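Local structure of probable oxidoreductase (Pseudomonas aeruginosa, 4B7X) at residues R9-A14 / F26-T31; G134-F139 / E276-M281; G34-G39 / V82-H87; I238-R243 / V270-M275. The protein binds NADP and is probably an oxidoreductase of the medium-chain dehydrogenase/reductase family. All coordinates share one frame; numbering follows the deposited sequence.

Contact 1: residues R9-A14 / F26-T31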
# COMPACT_ATOMS: atom_id res chain seq x y z
N ARG H 9 16.52 14.51 37.51
CA ARG H 9 17.14 15.00 36.28
C ARG H 9 16.25 14.67 35.08
O ARG H 9 15.66 13.60 35.01
CB ARG H 9 18.52 14.39 36.08
CG ARG H 9 19.51 14.66 37.21
CD ARG H 9 20.79 13.86 36.98
NE ARG H 9 20.54 12.42 36.96
CZ ARG H 9 21.37 11.51 36.46
NH1 ARG H 9 22.53 11.88 35.93
NH2 ARG H 9 21.05 10.22 36.49
N GLN H 10 16.15 15.62 34.15
CA GLN H 10 15.30 15.44 32.98
C GLN H 10 15.83 16.17 31.76
O GLN H 10 16.27 17.32 31.84
CB GLN H 10 13.86 15.88 33.28
CG GLN H 10 13.71 17.28 33.86
CD GLN H 10 12.30 17.58 34.31
OE1 GLN H 10 11.66 16.77 34.97
NE2 GLN H 10 11.79 18.75 33.94
N TYR H 11 15.78 15.49 30.61
CA TYR H 11 16.04 16.17 29.35
C TYR H 11 14.74 16.74 28.83
O TYR H 11 13.73 16.03 28.71
CB TYR H 11 16.69 15.23 28.33
CG TYR H 11 18.20 15.20 28.37
CD1 TYR H 11 18.94 16.32 27.97
CD2 TYR H 11 18.90 14.06 28.78
CE1 TYR H 11 20.33 16.30 28.00
CE2 TYR H 11 20.29 14.04 28.82
CZ TYR H 11 20.99 15.17 28.43
OH TYR H 11 22.37 15.17 28.44
N GLN H 12 14.76 18.04 28.55
CA GLN H 12 13.61 18.76 28.02
C GLN H 12 13.83 19.07 26.55
O GLN H 12 14.97 19.25 26.11
CB GLN H 12 13.44 20.09 28.77
CG GLN H 12 12.76 19.99 30.13
CD GLN H 12 12.43 21.35 30.73
OE1 GLN H 12 12.75 22.40 30.16
NE2 GLN H 12 11.77 21.34 31.89
N LEU H 13 12.73 19.16 25.80
CA LEU H 13 12.80 19.65 24.43
C LEU H 13 12.99 21.16 24.47
O LEU H 13 12.15 21.87 25.03
CB LEU H 13 11.53 19.31 23.64
CG LEU H 13 11.66 18.83 22.19
CD1 LEU H 13 10.34 18.93 21.44
CD2 LEU H 13 12.76 19.55 21.42
N ALA H 14 14.10 21.64 23.91
CA ALA H 14 14.41 23.07 23.86
C ALA H 14 13.97 23.69 22.53
O ALA H 14 13.38 24.78 22.50
CB ALA H 14 15.89 23.31 24.10
N PHE H 26 18.21 19.59 23.09
CA PHE H 26 17.72 19.29 24.43
C PHE H 26 18.29 20.22 25.50
O PHE H 26 19.39 20.76 25.35
CB PHE H 26 18.06 17.85 24.81
CG PHE H 26 17.64 16.84 23.80
CD1 PHE H 26 16.30 16.49 23.67
CD2 PHE H 26 18.58 16.23 22.99
CE1 PHE H 26 15.91 15.55 22.73
CE2 PHE H 26 18.20 15.28 22.05
CZ PHE H 26 16.86 14.95 21.93
N SER H 27 17.54 20.38 26.58
CA SER H 27 18.00 21.10 27.75
C SER H 27 18.02 20.16 28.96
O SER H 27 16.98 19.61 29.35
CB SER H 27 17.11 22.31 28.02
OG SER H 27 17.45 22.92 29.26
N PHE H 28 19.21 19.97 29.53
CA PHE H 28 19.38 19.16 30.73
C PHE H 28 19.03 20.00 31.96
O PHE H 28 19.65 21.03 32.22
CB PHE H 28 20.82 18.63 30.80
CG PHE H 28 20.98 17.39 31.64
CD1 PHE H 28 20.07 16.35 31.55
CD2 PHE H 28 22.05 17.27 32.51
CE1 PHE H 28 20.22 15.21 32.33
CE2 PHE H 28 22.21 16.13 33.28
CZ PHE H 28 21.29 15.10 33.20
N VAL H 29 18.01 19.56 32.70
CA VAL H 29 17.43 20.35 33.80
C VAL H 29 17.28 19.52 35.07
O VAL H 29 17.04 18.30 35.04
CB VAL H 29 16.06 20.97 33.40
CG1 VAL H 29 15.43 21.75 34.55
CG2 VAL H 29 16.21 21.87 32.18
N GLU H 30 17.45 20.20 36.21
CA GLU H 30 17.28 19.57 37.51
C GLU H 30 16.12 20.22 38.26
O GLU H 30 16.23 21.34 38.76
CB GLU H 30 18.60 19.64 38.30
CG GLU H 30 19.66 18.67 37.79
CD GLU H 30 21.04 19.30 37.61
OE1 GLU H 30 21.11 20.49 37.20
OE2 GLU H 30 22.05 18.60 37.84
N THR H 31 14.99 19.51 38.30
CA THR H 31 13.80 19.97 39.02
C THR H 31 13.62 19.14 40.28
O THR H 31 14.09 17.99 40.34
CB THR H 31 12.52 19.87 38.16
OG1 THR H 31 12.19 18.50 37.91
CG2 THR H 31 12.70 20.59 36.83
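R9-L13 and F26-E30 pair as a two-stranded antiparallel ribbon. Q10 and V29 form one hydrogen-bonded pair, with Q10 N to V29 O and V29 N to Q10 O both 3.0 Å long. Q12 and S27 form the next, where Q12 N to S27 O and S27 N to Q12 O are shorter, at 2.8 Å each.

R9, Y11, F28 and E30 share one side of the ribbon. F28 turns its ring onto the Y11 ring by setting CG anti to its backbone N (chi1 -157°). Its CD1 then sits over the centre of one Y11 face, 3.5 Å from Y11 CZ. The two planes are tilted by 33°, so the rings overlap without lying flat on each other. F26 reaches Y11 from another direction, F26 CB lying 3.6 Å from Y11 CD1.

This ribbon belongs to the GroES-like N-terminal part of the chain, and Y11 OH ties it to the backbone of E314, close to helix 316-320. R9 lays CD 4.0 Å from F28 CZ and carries its guanidinium on to D104 and E314. Q10, Q12, S27 and V29 lie on the other side, where V29 CB and Q10 CG approach loosely.

Contact 2: residues G134-F139 / E276-M281. With NAP (NADP nicotinamide-adenine-dinucleotide phosphate), chain T.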
# COMPACT_ATOMS: atom_id res chain seq x y z
N GLY H 134 9.46 -5.79 20.23
CA GLY H 134 9.01 -7.17 20.08
C GLY H 134 7.59 -7.28 19.58
O GLY H 134 7.28 -8.15 18.76
N MET H 135 6.72 -6.41 20.08
CA MET H 135 5.30 -6.44 19.74
C MET H 135 5.07 -5.91 18.33
O MET H 135 4.26 -6.47 17.57
CB MET H 135 4.48 -5.68 20.78
CG MET H 135 4.50 -6.32 22.18
SD MET H 135 3.81 -7.99 22.22
CE MET H 135 5.25 -9.04 21.99
N THR H 136 5.81 -4.87 17.98
CA THR H 136 5.81 -4.32 16.63
C THR H 136 6.13 -5.41 15.61
O THR H 136 5.38 -5.60 14.64
CB THR H 136 6.83 -3.18 16.53
OG1 THR H 136 6.60 -2.22 17.57
CG2 THR H 136 6.76 -2.50 15.17
N ALA H 137 7.23 -6.13 15.83
CA ALA H 137 7.64 -7.22 14.96
C ALA H 137 6.54 -8.26 14.90
O ALA H 137 6.14 -8.69 13.81
CB ALA H 137 8.94 -7.86 15.44
N TYR H 138 6.05 -8.65 16.07
CA TYR H 138 5.02 -9.67 16.22
C TYR H 138 3.74 -9.32 15.45
O TYR H 138 3.32 -10.07 14.55
CB TYR H 138 4.72 -9.85 17.71
CG TYR H 138 3.78 -11.00 18.02
CD1 TYR H 138 4.27 -12.29 18.22
CD2 TYR H 138 2.39 -10.79 18.12
CE1 TYR H 138 3.42 -13.35 18.49
CE2 TYR H 138 1.53 -11.84 18.41
CZ TYR H 138 2.05 -13.12 18.59
OH TYR H 138 1.20 -14.18 18.87
N PHE H 139 3.11 -8.20 15.80
CA PHE H 139 1.83 -7.83 15.19
C PHE H 139 1.95 -7.36 13.75
O PHE H 139 1.10 -7.71 12.94
CB PHE H 139 1.06 -6.83 16.05
CG PHE H 139 0.68 -7.37 17.39
CD1 PHE H 139 -0.30 -8.37 17.49
CD2 PHE H 139 1.31 -6.93 18.53
CE1 PHE H 139 -0.65 -8.89 18.73
CE2 PHE H 139 0.97 -7.46 19.77
CZ PHE H 139 -0.01 -8.44 19.87
N GLU H 276 0.82 -1.76 3.43
CA GLU H 276 0.02 -1.36 4.59
C GLU H 276 0.87 -0.90 5.77
O GLU H 276 1.85 -1.56 6.14
CB GLU H 276 -0.92 -2.50 5.00
CG GLU H 276 -1.79 -2.15 6.19
CD GLU H 276 -2.91 -3.13 6.47
OE1 GLU H 276 -3.19 -4.03 5.65
OE2 GLU H 276 -3.53 -2.98 7.54
N GLY H 277 0.47 0.23 6.36
CA GLY H 277 1.12 0.81 7.55
C GLY H 277 0.49 0.30 8.84
O GLY H 277 -0.62 -0.21 8.84
N MET H 278 1.23 0.40 9.93
CA MET H 278 0.74 -0.05 11.22
C MET H 278 1.42 0.74 12.32
O MET H 278 2.47 1.34 12.11
CB MET H 278 0.96 -1.56 11.41
CG MET H 278 2.43 -1.97 11.46
SD MET H 278 3.13 -1.72 13.11
CE MET H 278 2.26 -2.99 14.03
N VAL H 279 0.81 0.71 13.51
CA VAL H 279 1.27 1.42 14.68
C VAL H 279 1.02 0.47 15.86
O VAL H 279 -0.11 -0.00 16.07
CB VAL H 279 0.56 2.80 14.84
CG1 VAL H 279 0.62 3.32 16.26
CG2 VAL H 279 1.17 3.83 13.90
N VAL H 280 2.07 0.16 16.60
CA VAL H 280 2.04 -0.97 17.53
C VAL H 280 0.99 -0.78 18.64
O VAL H 280 0.37 -1.74 19.06
CB VAL H 280 3.46 -1.32 18.08
CG1 VAL H 280 3.99 -0.23 19.01
CG2 VAL H 280 3.46 -2.68 18.78
N MET H 281 0.78 0.46 19.07
CA MET H 281 -0.19 0.74 20.14
C MET H 281 -1.63 0.37 19.81
O MET H 281 -2.42 0.14 20.72
CB MET H 281 -0.11 2.20 20.59
CG MET H 281 1.21 2.57 21.25
SD MET H 281 1.74 1.44 22.56
CE MET H 281 0.55 1.80 23.87
PA NAP T . 16.86 -0.51 15.03
O1A NAP T . 17.22 -1.57 16.17
O2A NAP T . 16.53 -1.19 13.76
O5B NAP T . 18.04 0.56 14.90
C5B NAP T . 18.02 1.42 13.75
C4B NAP T . 18.70 0.75 12.54
O4B NAP T . 18.26 1.43 11.35
C3B NAP T . 20.21 0.99 12.57
O3B NAP T . 20.87 -0.05 13.32
C2B NAP T . 20.59 0.91 11.10
O2B NAP T . 20.85 -0.45 10.81
C1B NAP T . 19.31 1.24 10.35
N9A NAP T . 19.45 2.48 9.58
C8A NAP T . 19.55 3.71 10.09
N7A NAP T . 19.64 4.59 9.09
C5A NAP T . 19.60 3.90 7.95
C6A NAP T . 19.65 4.26 6.61
N6A NAP T . 19.77 5.54 6.28
N1A NAP T . 19.59 3.31 5.67
C2A NAP T . 19.46 2.03 6.00
N3A NAP T . 19.40 1.64 7.27
C4A NAP T . 19.47 2.56 8.26
O3 NAP T . 15.58 0.33 15.54
PN NAP T . 14.17 -0.42 15.75
O1N NAP T . 13.72 -0.07 17.11
O2N NAP T . 14.24 -1.86 15.39
O5D NAP T . 13.34 0.40 14.67
C5D NAP T . 13.22 -0.06 13.33
C4D NAP T . 12.08 0.64 12.57
O4D NAP T . 10.77 0.31 13.13
C3D NAP T . 12.20 2.16 12.62
O3D NAP T . 11.81 2.62 11.35
C2D NAP T . 11.15 2.59 13.66
O2D NAP T . 10.66 3.91 13.38
C1D NAP T . 10.06 1.58 13.37
N1N NAP T . 9.09 1.33 14.45
C2N NAP T . 7.74 1.37 14.09
C3N NAP T . 6.75 1.15 15.03
C7N NAP T . 5.29 1.20 14.57
O7N NAP T . 4.38 0.90 15.33
N7N NAP T . 5.10 1.53 13.29
C4N NAP T . 7.12 0.85 16.35
C5N NAP T . 8.47 0.80 16.72
C6N NAP T . 9.47 1.03 15.77
P2B NAP T . 22.07 -0.85 9.83
O1X NAP T . 21.97 0.14 8.56
O2X NAP T . 23.41 -0.45 10.64
O3X NAP T . 22.01 -2.28 9.51
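Residues 134-139 of helix 132-145 pass the point where the chain leaves strand 274-277 for a short 3-10 turn, T136 CA and V280 CA coming within 5.1 Å. V280 packs straight onto the helix. Its CG2, placed anti to the backbone N, pushes against the helix backbone and lies 3.7 Å from M135 CB. Its CB meets T136 OG1 at 3.3 Å, the two side chains crossing at about a right angle.

With chi1 at -53°, T136 OG1 stands beside its own backbone N and bonds to M132 O one turn earlier in the helix. T136 OG1 also lies 3.3 Å from NAP C4N, with CG2 beside it at 3.6 Å. M278, its chain curled at every torsion, brings SD to 3.7 Å from NAP O7N, while its CE comes only to 4.1 Å from T136 O, a loose touch.

Main chain reads the carboxamide of the NADP. V280 N donates to NAP O7N over 2.7 Å on a bent path (137° at the hydrogen). NAP N7N donates almost straight to M278 O, although the position of that carbonyl is less certain. If it is rightly placed, both ends of the amide are used, which would hold the carboxamide's rotation. A nicotinamide held by backbone groups just beyond a Rossmann strand, with a helix side chain against its ring, fits the cofactor site as in medium-chain dehydrogenases/reductases.

Contact 3: residues G34-G39 / V82-H87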
# COMPACT_ATOMS: atom_id res chain seq x y z
N GLY H 34 8.55 15.82 42.76
CA GLY H 34 7.20 16.06 43.28
C GLY H 34 6.55 14.84 43.89
O GLY H 34 7.22 13.86 44.23
N GLU H 35 5.24 14.90 44.02
CA GLU H 35 4.45 13.81 44.57
C GLU H 35 3.23 13.55 43.67
O GLU H 35 2.67 14.49 43.10
CB GLU H 35 4.03 14.12 46.01
CG GLU H 35 3.28 15.43 46.19
CD GLU H 35 3.51 16.08 47.54
OE1 GLU H 35 4.60 16.67 47.75
OE2 GLU H 35 2.61 15.99 48.41
N PRO H 36 2.84 12.27 43.51
CA PRO H 36 1.71 11.95 42.64
C PRO H 36 0.37 12.43 43.21
O PRO H 36 0.16 12.36 44.42
CB PRO H 36 1.74 10.42 42.57
CG PRO H 36 2.46 10.00 43.80
CD PRO H 36 3.49 11.06 44.03
N ALA H 37 -0.49 12.92 42.33
CA ALA H 37 -1.89 13.24 42.64
C ALA H 37 -2.78 12.00 42.47
O ALA H 37 -2.30 10.93 42.08
CB ALA H 37 -2.37 14.37 41.74
N GLU H 38 -4.07 12.15 42.74
CA GLU H 38 -5.01 11.04 42.58
C GLU H 38 -5.01 10.55 41.14
O GLU H 38 -4.95 11.36 40.20
CB GLU H 38 -6.42 11.43 43.03
CG GLU H 38 -7.44 10.30 42.97
CD GLU H 38 -7.18 9.17 43.97
OE1 GLU H 38 -6.25 9.28 44.80
OE2 GLU H 38 -7.94 8.17 43.93
N GLY H 39 -5.06 9.24 40.98
CA GLY H 39 -4.99 8.60 39.66
C GLY H 39 -3.58 8.51 39.09
O GLY H 39 -3.40 8.10 37.94
N VAL H 82 7.89 1.03 40.79
CA VAL H 82 6.85 1.89 41.35
C VAL H 82 7.20 2.13 42.81
O VAL H 82 7.41 1.18 43.56
CB VAL H 82 5.44 1.30 41.20
CG1 VAL H 82 4.41 2.05 42.05
CG2 VAL H 82 5.01 1.31 39.74
N LEU H 83 7.32 3.41 43.18
CA LEU H 83 7.63 3.78 44.56
C LEU H 83 6.34 4.01 45.33
O LEU H 83 6.18 3.49 46.43
CB LEU H 83 8.54 5.01 44.62
CG LEU H 83 9.92 4.89 43.95
CD1 LEU H 83 10.82 6.06 44.33
CD2 LEU H 83 10.61 3.57 44.27
N VAL H 84 5.43 4.78 44.75
CA VAL H 84 4.10 4.98 45.33
C VAL H 84 3.00 4.97 44.27
O VAL H 84 3.23 5.33 43.11
CB VAL H 84 3.99 6.28 46.18
CG1 VAL H 84 4.71 6.11 47.51
CG2 VAL H 84 4.52 7.48 45.43
N SER H 85 1.80 4.56 44.68
CA SER H 85 0.65 4.47 43.79
C SER H 85 -0.63 5.02 44.39
O SER H 85 -1.07 4.59 45.46
CB SER H 85 0.42 3.02 43.37
OG SER H 85 -0.75 2.93 42.58
N LYS H 86 -1.24 5.98 43.68
CA LYS H 86 -2.59 6.46 43.97
C LYS H 86 -3.56 6.00 42.87
O LYS H 86 -4.48 6.73 42.46
CB LYS H 86 -2.59 7.99 44.10
CG LYS H 86 -1.90 8.52 45.35
CD LYS H 86 -2.01 10.04 45.44
CE LYS H 86 -1.45 10.56 46.75
NZ LYS H 86 -1.68 12.02 46.92
N HIS H 87 -3.35 4.78 42.39
CA HIS H 87 -4.09 4.22 41.26
C HIS H 87 -4.33 2.75 41.50
O HIS H 87 -3.38 1.99 41.71
CB HIS H 87 -3.29 4.44 39.97
CG HIS H 87 -3.99 3.98 38.71
ND1 HIS H 87 -4.23 2.68 38.44
CD2 HIS H 87 -4.46 4.70 37.61
CE1 HIS H 87 -4.84 2.58 37.25
NE2 HIS H 87 -4.98 3.82 36.74
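K86 stretches along the loop P36-E38 and ends at the P36 carbonyl. Its CG is anti to its own carbonyl carbon (chi1 -70°) and everything beyond is extended, so the aliphatic chain runs past the loop carbonyls, with K86 CD 3.5 Å from A37 O. K86 NZ then donates to P36 O over 3.1 Å, in the carbonyl plane. The backbone of the same lysine is used too: G39 N donates to K86 O over 3.0 Å. P36 adds an apolar touch, its ring CG lying 3.6 Å from V84 CG2, and the H87 ring presents the edge at CD2 to G39 O, 3.6 Å away.

One step out, several groups shape the two backbones. S85 OG accepts from H87 N over 3.2 Å, an ST turn that bends the chain as strand 77-85 ends, and the same hydroxyl oxygen also bonds to F90 O. H87 ND1 pairs with G89 N. L83 and V84 both face L42, forming a classic beta bulge where strand 77-85 pairs with strand 41-49 in the GroES-like domain. On the loop side, Q40 OE1 takes the A37 N-H, and G39 adopts a positive phi.

The lysine charge is met here by a neutral carbonyl. The carboxylate of E38 stays 5.7 Å from K86 NZ, measured to OE1, too far for a salt bridge. Its attraction, and that of nearby E35, is probably a diffuse one at this solvent-facing site.

Contact 4: residues I238-R243 / V270-M275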
# COMPACT_ATOMS: atom_id res chain seq x y z
N ILE H 238 9.00 -7.82 -5.97
CA ILE H 238 7.90 -8.46 -5.22
C ILE H 238 7.12 -9.43 -6.11
O ILE H 238 7.07 -9.25 -7.33
CB ILE H 238 6.95 -7.44 -4.53
CG1 ILE H 238 6.25 -6.53 -5.55
CG2 ILE H 238 7.71 -6.63 -3.49
CD1 ILE H 238 5.14 -5.66 -4.98
N ALA H 239 6.56 -10.46 -5.49
CA ALA H 239 5.80 -11.50 -6.18
C ALA H 239 4.32 -11.12 -6.27
O ALA H 239 3.87 -10.20 -5.59
CB ALA H 239 5.93 -12.82 -5.43
N PHE H 240 3.58 -11.85 -7.11
CA PHE H 240 2.12 -11.78 -7.17
C PHE H 240 1.51 -11.88 -5.76
O PHE H 240 1.76 -12.84 -5.03
CB PHE H 240 1.60 -12.91 -8.09
CG PHE H 240 0.11 -13.14 -8.03
CD1 PHE H 240 -0.77 -12.26 -8.66
CD2 PHE H 240 -0.40 -14.26 -7.39
CE1 PHE H 240 -2.14 -12.49 -8.63
CE2 PHE H 240 -1.77 -14.50 -7.36
CZ PHE H 240 -2.64 -13.61 -7.98
N LYS H 241 0.72 -10.86 -5.38
CA LYS H 241 0.02 -10.85 -4.09
C LYS H 241 0.94 -10.69 -2.88
O LYS H 241 0.61 -11.11 -1.76
CB LYS H 241 -0.87 -12.10 -3.94
CG LYS H 241 -2.18 -12.03 -4.71
CD LYS H 241 -3.18 -13.06 -4.20
CE LYS H 241 -3.26 -13.11 -2.68
NZ LYS H 241 -3.85 -11.89 -2.04
N ALA H 242 2.10 -10.07 -3.10
CA ALA H 242 3.02 -9.75 -2.01
C ALA H 242 2.36 -8.77 -1.01
O ALA H 242 1.45 -8.02 -1.39
CB ALA H 242 4.30 -9.14 -2.57
N ARG H 243 2.83 -8.81 0.23
CA ARG H 243 2.47 -7.84 1.25
C ARG H 243 3.72 -7.05 1.67
O ARG H 243 4.74 -7.64 2.06
CB ARG H 243 1.84 -8.53 2.48
CG ARG H 243 0.40 -9.03 2.27
CD ARG H 243 0.38 -10.35 1.49
NE ARG H 243 0.86 -11.44 2.33
CZ ARG H 243 1.50 -12.52 1.91
NH1 ARG H 243 1.78 -12.72 0.63
NH2 ARG H 243 1.86 -13.42 2.80
N VAL H 270 0.85 -4.17 -11.03
CA VAL H 270 1.32 -5.33 -11.81
C VAL H 270 1.22 -6.67 -11.06
O VAL H 270 0.78 -7.68 -11.62
CB VAL H 270 2.76 -5.10 -12.34
CG1 VAL H 270 3.35 -6.36 -12.95
CG2 VAL H 270 2.75 -3.97 -13.35
N ASN H 271 1.58 -6.66 -9.78
CA ASN H 271 1.61 -7.83 -8.94
C ASN H 271 0.42 -7.97 -7.96
O ASN H 271 0.39 -8.87 -7.11
CB ASN H 271 2.95 -7.83 -8.18
CG ASN H 271 4.15 -7.91 -9.13
OD1 ASN H 271 4.99 -6.99 -9.20
ND2 ASN H 271 4.24 -9.01 -9.87
N ARG H 272 -0.58 -7.09 -8.10
CA ARG H 272 -1.74 -7.02 -7.20
C ARG H 272 -1.36 -7.26 -5.73
O ARG H 272 -1.88 -8.15 -5.04
CB ARG H 272 -2.94 -7.86 -7.68
CG ARG H 272 -2.63 -9.08 -8.53
CD ARG H 272 -2.46 -8.76 -10.01
NE ARG H 272 -2.91 -9.90 -10.80
CZ ARG H 272 -2.19 -10.54 -11.73
NH1 ARG H 272 -0.96 -10.15 -12.03
NH2 ARG H 272 -2.73 -11.57 -12.36
N ALA H 273 -0.43 -6.44 -5.28
CA ALA H 273 0.14 -6.56 -3.96
C ALA H 273 -0.41 -5.46 -3.05
O ALA H 273 -1.00 -4.49 -3.52
CB ALA H 273 1.66 -6.47 -4.04
N ARG H 274 -0.19 -5.61 -1.76
CA ARG H 274 -0.71 -4.68 -0.79
C ARG H 274 0.44 -4.05 -0.00
O ARG H 274 1.34 -4.76 0.43
CB ARG H 274 -1.66 -5.43 0.15
CG ARG H 274 -2.09 -4.70 1.40
CD ARG H 274 -2.74 -5.67 2.39
NE ARG H 274 -3.91 -6.32 1.81
CZ ARG H 274 -4.29 -7.57 2.07
NH1 ARG H 274 -3.60 -8.33 2.92
NH2 ARG H 274 -5.37 -8.06 1.48
N MET H 275 0.40 -2.72 0.16
CA MET H 275 1.31 -2.00 1.06
C MET H 275 0.49 -1.40 2.20
O MET H 275 -0.44 -0.63 1.97
CB MET H 275 2.08 -0.92 0.29
CG MET H 275 3.05 -0.07 1.10
SD MET H 275 3.86 1.20 0.09
CE MET H 275 5.22 0.26 -0.59
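F240 turns the edge of its ring to one face of the R272 guanidinium, the two planes standing 76° apart. F240 CE1 lies over that face, offset toward its rim, and R272 NE sits in the plane of the F240 ring, 3.5 Å from CE1. K241 CG lies over the centre of one face of the same ring. At the guanidinium edge, R272 NH1 donates to V270 O over 3.0 Å, with the oxygen near the guanidinium plane.

Backbone bonds join the two segments. K241 N donates to N271 O at 2.7 Å, and R274 N to A242 O at 2.9 Å. Between these, A273 CB packs 3.7 Å from I238 CD1. A239-A242 is a type II turn leading into strand 242-246, while R272, with positive phi, is the C-prime residue of the Schellman motif that ends helix 267-270. The corner thus joins the entries of two neighbouring parallel strands, 242-246 and 274-277, in a beta-alpha-beta unit of the Rossmann sheet. R243 and R274 are the paired residues there.

R243 curls back so that NH1 donates to K241 O, 3.1 Å away and near the guanidinium plane, while NE and NH2 go to G145, Q146 and E151. K241, R243 and R274 lie near one another, with R272 at the other end of the contact. Each arginine has an acidic partner: R243 meets E151, R272 meets D282 of the second subunit, and R274 meets E276 of the second subunit. The arginine charges are therefore probably offset largely by these acids, two of them across the subunit interface.

From the N terminus, contact 1 closes first, pairing strands 7-13 and 26-32 across a short loop. Contact 3 begins just afterwards and returns over some forty residues to the end of strand 77-85, so both stay within the GroES-like part. Contact 2 opens next, on helix 132-145, and closes at 276-281, as the last strand of the Rossmann sheet ends. Contact 4 is nested inside that long loop, linking strand 242-246 to strand 274-277, and its last residue adjoins the start of 276-281. No loops cross. Contacts 2 and 4 both touch the second subunit. Contacts 3 and 4 lie on opposite sides of the chain's centre, their centres about 50 Å apart.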